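Local coordinates for protein putative phosphosugar isomerase (Silicibacter pomeroyi DSS-3, PDB 3FJ1) that probably binds phosphorylated sugars through its paired SIS domains and may act as a sugar-phosphate isomerase or aminotransferase, at residues Gly27-Asp30 with Val31-Ala35; Ala224-Phe227 with Lys228-Cys231. One frame throughout, in Å; residues are numbered along the deposited sequence.

Contact 1 of 2, residues Gly27-Asp30 with Val31-Ala35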
loop_
_atom_site.group_PDB
_atom_site.type_symbol
_atom_site.label_atom_id
_atom_site.label_comp_id
_atom_site.label_asym_id
_atom_site.label_seq_id
_atom_site.Cartn_x
_atom_site.Cartn_y
_atom_site.Cartn_z
ATOM N N GLY A 27 1.137 -17.676 24.993
ATOM C CA GLY A 27 1.714 -17.820 23.648
ATOM C C GLY A 27 3.222 -17.955 23.619
ATOM O O GLY A 27 3.787 -18.266 22.564
ATOM N N ALA A 28 3.880 -17.723 24.747
ATOM C CA ALA A 28 5.335 -17.763 24.823
ATOM C C ALA A 28 5.936 -19.059 24.277
ATOM O O ALA A 28 6.929 -19.025 23.538
ATOM C CB ALA A 28 5.801 -17.526 26.261
ATOM N N GLN A 29 5.333 -20.199 24.621
ATOM C CA GLN A 29 5.872 -21.500 24.200
ATOM C C GLN A 29 5.806 -21.734 22.687
ATOM O O GLN A 29 6.800 -22.128 22.053
ATOM C CB GLN A 29 5.152 -22.636 24.961
ATOM C CG GLN A 29 5.791 -24.023 24.701
ATOM C CD GLN A 29 5.207 -25.138 25.564
ATOM O OE1 GLN A 29 4.036 -25.512 25.427
ATOM N NE2 GLN A 29 6.038 -25.695 26.433
ATOM N N ASP A 30 4.638 -21.515 22.116
ATOM C CA ASP A 30 4.448 -21.657 20.696
ATOM C C ASP A 30 5.321 -20.676 19.914
ATOM O O ASP A 30 5.928 -21.044 18.886
ATOM C CB ASP A 30 2.984 -21.495 20.332
ATOM C CG ASP A 30 2.179 -22.704 20.718
ATOM O OD1 ASP A 30 2.772 -23.662 21.283
ATOM O OD2 ASP A 30 0.961 -22.712 20.452
ATOM N N VAL A 31 5.432 -19.450 20.411
ATOM C CA VAL A 31 6.280 -18.495 19.736
ATOM C C VAL A 31 7.739 -18.958 19.761
ATOM O O VAL A 31 8.420 -18.897 18.737
ATOM C CB VAL A 31 6.141 -17.075 20.324
ATOM C CG1 VAL A 31 7.238 -16.187 19.761
ATOM C CG2 VAL A 31 4.778 -16.499 19.997
ATOM N N ALA A 32 8.208 -19.473 20.897
ATOM C CA ALA A 32 9.605 -19.868 21.023
ATOM C C ALA A 32 9.922 -21.036 20.094
ATOM O O ALA A 32 11.007 -21.108 19.493
ATOM C CB ALA A 32 9.933 -20.251 22.456
ATOM N N ARG A 33 8.968 -21.959 20.005
ATOM C CA ARG A 33 9.112 -23.132 19.139
ATOM C C ARG A 33 9.203 -22.732 17.665
ATOM O O ARG A 33 10.072 -23.237 16.937
ATOM C CB ARG A 33 7.950 -24.092 19.363
ATOM C CG ARG A 33 8.067 -24.885 20.620
ATOM C CD ARG A 33 6.841 -25.727 20.857
ATOM N NE ARG A 33 7.031 -26.566 22.040
ATOM C CZ ARG A 33 6.100 -27.350 22.577
ATOM N NH1 ARG A 33 4.893 -27.427 22.045
ATOM N NH2 ARG A 33 6.386 -28.065 23.658
ATOM N N VAL A 34 8.346 -21.806 17.223
ATOM C CA VAL A 34 8.396 -21.349 15.829
ATOM C C VAL A 34 9.717 -20.613 15.572
ATOM O O VAL A 34 10.351 -20.843 14.561
ATOM C CB VAL A 34 7.203 -20.459 15.437
ATOM C CG1 VAL A 34 7.349 -19.956 13.997
ATOM C CG2 VAL A 34 5.864 -21.242 15.621
ATOM N N ALA A 35 10.121 -19.728 16.487
ATOM C CA ALA A 35 11.405 -19.022 16.376
ATOM C C ALA A 35 12.576 -19.996 16.251
ATOM O O ALA A 35 13.476 -19.736 15.488
ATOM C CB ALA A 35 11.622 -18.063 17.557
#
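Q29 and R33 stack their flat ends one helical turn apart on the long helix 8-41, an i to i+4 pairing of an amide with a guanidinium group. The two planes are only 8° apart, and Q29 CD lies over one face of the guanidinium, displaced toward its rim, 3.7 Å from R33 NH2. Both chains run out side by side and point the same way. Q29 leaves with CG anti to its backbone nitrogen (chi1 -173°) while R33 turns CG anti to the carbonyl carbon (chi1 -76°), and the extended run of R33 from CG to NE then carries its end over the amide.

Charge adds a looser element. D30 OD1 stands 4.4 Å from R33 NH1 but well out of the guanidinium plane, so at most a weak attraction between the charges is likely, with no N-H directed at the carboxylate oxygen.

Backbone hydrogen bonds link the two turns: V31 N to G27 O, A32 N to A28 O, R33 N to Q29 O and V34 N to D30 O, each 3.0 Å.

Apolar packing occupies another side of the helix, where V31 and V34 touch helix 153-171 through M165 and L166, and strand 138-141 through I140 and H138. Both valines also brush the carbonyls of the preceding turn: V31 CG2 lies 3.3 Å from G27 O, and V34 CG2 lies 3.3 Å from D30 O.

Contact 2 of 2, residues Ala224-Phe227 with Lys228-Cys231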
loop_
_atom_site.group_PDB
_atom_site.type_symbol
_atom_site.label_atom_id
_atom_site.label_comp_id
_atom_site.label_asym_id
_atom_site.label_seq_id
_atom_site.Cartn_x
_atom_site.Cartn_y
_atom_site.Cartn_z
ATOM N N ALA A 224 -6.116 5.860 10.503
ATOM C CA ALA A 224 -7.047 6.385 9.498
ATOM C C ALA A 224 -8.170 5.365 9.205
ATOM O O ALA A 224 -9.337 5.738 9.138
ATOM C CB ALA A 224 -6.342 6.828 8.228
ATOM N N LEU A 225 -7.817 4.088 9.084
ATOM C CA LEU A 225 -8.800 3.046 8.834
ATOM C C LEU A 225 -9.869 3.014 9.927
ATOM O O LEU A 225 -11.074 3.107 9.644
ATOM C CB LEU A 225 -8.126 1.674 8.730
ATOM C CG LEU A 225 -9.069 0.466 8.628
ATOM C CD1 LEU A 225 -10.015 0.652 7.426
ATOM C CD2 LEU A 225 -8.316 -0.857 8.551
ATOM N N LYS A 226 -9.421 2.907 11.174
ATOM C CA LYS A 226 -10.347 2.738 12.278
ATOM C C LYS A 226 -11.178 3.999 12.583
ATOM O O LYS A 226 -12.332 3.894 13.046
ATOM C CB LYS A 226 -9.656 2.173 13.513
ATOM C CG LYS A 226 -9.026 0.784 13.260
ATOM C CD LYS A 226 -10.034 -0.281 12.775
ATOM C CE LYS A 226 -9.357 -1.667 12.456
ATOM N NZ LYS A 226 -8.676 -2.355 13.582
ATOM N N PHE A 227 -10.625 5.164 12.279
ATOM C CA PHE A 227 -11.386 6.403 12.415
ATOM C C PHE A 227 -12.570 6.374 11.456
ATOM O O PHE A 227 -13.686 6.682 11.851
ATOM C CB PHE A 227 -10.489 7.595 12.132
ATOM C CG PHE A 227 -11.174 8.918 12.281
ATOM C CD1 PHE A 227 -11.334 9.491 13.520
ATOM C CD2 PHE A 227 -11.643 9.598 11.170
ATOM C CE1 PHE A 227 -11.957 10.743 13.642
ATOM C CE2 PHE A 227 -12.258 10.831 11.294
ATOM C CZ PHE A 227 -12.420 11.400 12.528
ATOM N N LYS A 228 -12.337 5.964 10.204
ATOM C CA LYS A 228 -13.425 5.850 9.220
ATOM C C LYS A 228 -14.451 4.799 9.631
ATOM O O LYS A 228 -15.668 5.028 9.546
ATOM C CB LYS A 228 -12.874 5.519 7.824
ATOM C CG LYS A 228 -12.020 6.642 7.202
ATOM C CD LYS A 228 -11.517 6.289 5.802
ATOM C CE LYS A 228 -10.449 5.252 5.813
ATOM N NZ LYS A 228 -10.002 4.966 4.401
ATOM N N GLU A 229 -13.942 3.661 10.081
ATOM C CA GLU A 229 -14.741 2.520 10.468
ATOM C C GLU A 229 -15.690 2.867 11.607
ATOM O O GLU A 229 -16.883 2.544 11.585
ATOM C CB GLU A 229 -13.800 1.446 11.007
ATOM C CG GLU A 229 -14.366 0.035 11.077
ATOM C CD GLU A 229 -13.810 -0.837 9.941
ATOM O OE1 GLU A 229 -12.578 -1.205 9.967
ATOM O OE2 GLU A 229 -14.599 -1.137 9.028
ATOM N N THR A 230 -15.137 3.510 12.627
ATOM C CA THR A 230 -15.891 3.755 13.868
ATOM C C THR A 230 -16.719 5.049 13.864
ATOM O O THR A 230 -17.811 5.081 14.444
ATOM C CB THR A 230 -14.957 3.701 15.097
ATOM O OG1 THR A 230 -13.993 4.749 15.035
ATOM C CG2 THR A 230 -14.265 2.317 15.226
ATOM N N CYS A 231 -16.248 6.090 13.189
ATOM C CA CYS A 231 -16.934 7.382 13.222
ATOM C C CYS A 231 -17.634 7.759 11.937
ATOM O O CYS A 231 -18.364 8.739 11.914
ATOM C CB CYS A 231 -15.943 8.484 13.582
ATOM S SG CYS A 231 -15.247 8.262 15.211
#
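T230 grips the carbonyl of K226 twice, closing the last turn of helix 217-231 with a side-chain-to-backbone bond beside the usual i to i+4 one. T230 OG1 donates to K226 O at 2.7 Å, and T230 N reaches the same oxygen at 2.9 Å from the opposite face of the carbonyl plane. With chi1 at 64°, the hydroxyl sits between the backbone nitrogen and the carbonyl carbon, which turns it back toward the preceding turn. A valine here would probably cost K226 O one of its two T230 bonds and leave the side chain freer to turn.

Next to this pair, C231 SG makes a sulfur-aromatic contact with F227, 4.8 Å from the ring centroid and 30° off the ring normal, an oblique approach. The backbone bond from C231 N to F227 O, 3.0 Å long, ties the same two residues together.

A third cluster gathers round E229, whose chain bends at chi2. Its OE1 rests beside the aliphatic part of K226, 3.9 Å from CD, and lies 4.1 Å from L225 CD1. K226 NZ is held by a salt bridge to E222, one turn earlier on the same helix, and by hydrogen bonds to A151 O and S53 OG, and stands 5.4 Å from E229 OE1.

Farther out, L225, K228 and E229 pack on P247 of the second subunit. The helix is the crossover of a beta-alpha-beta unit: A224 and F227 touch strands 208-212 and 235-239, while F227, T230 and C231 meet V320 of helix 308-326.

In the fold
The same i to i+4 spacing serves two different settings in this double-SIS protein. Contact 1 lies on helix 8-41, beside the five-stranded parallel sheet that ends in strand 138-141; contact 2 lies on the crossover helix of the other five-stranded parallel sheet. Their centres are about 33 Å apart and their nearest atoms about 21 Å, on opposite sides of the chain's centre, at about 21 Å and 14 Å from it respectively. Contact 1 is partly buried and meets no other subunit, whereas contact 2 is buried and borders the second subunit. Through the lysine of contact 2, the second SIS half is tied to the half whose sheet lies beside contact 1.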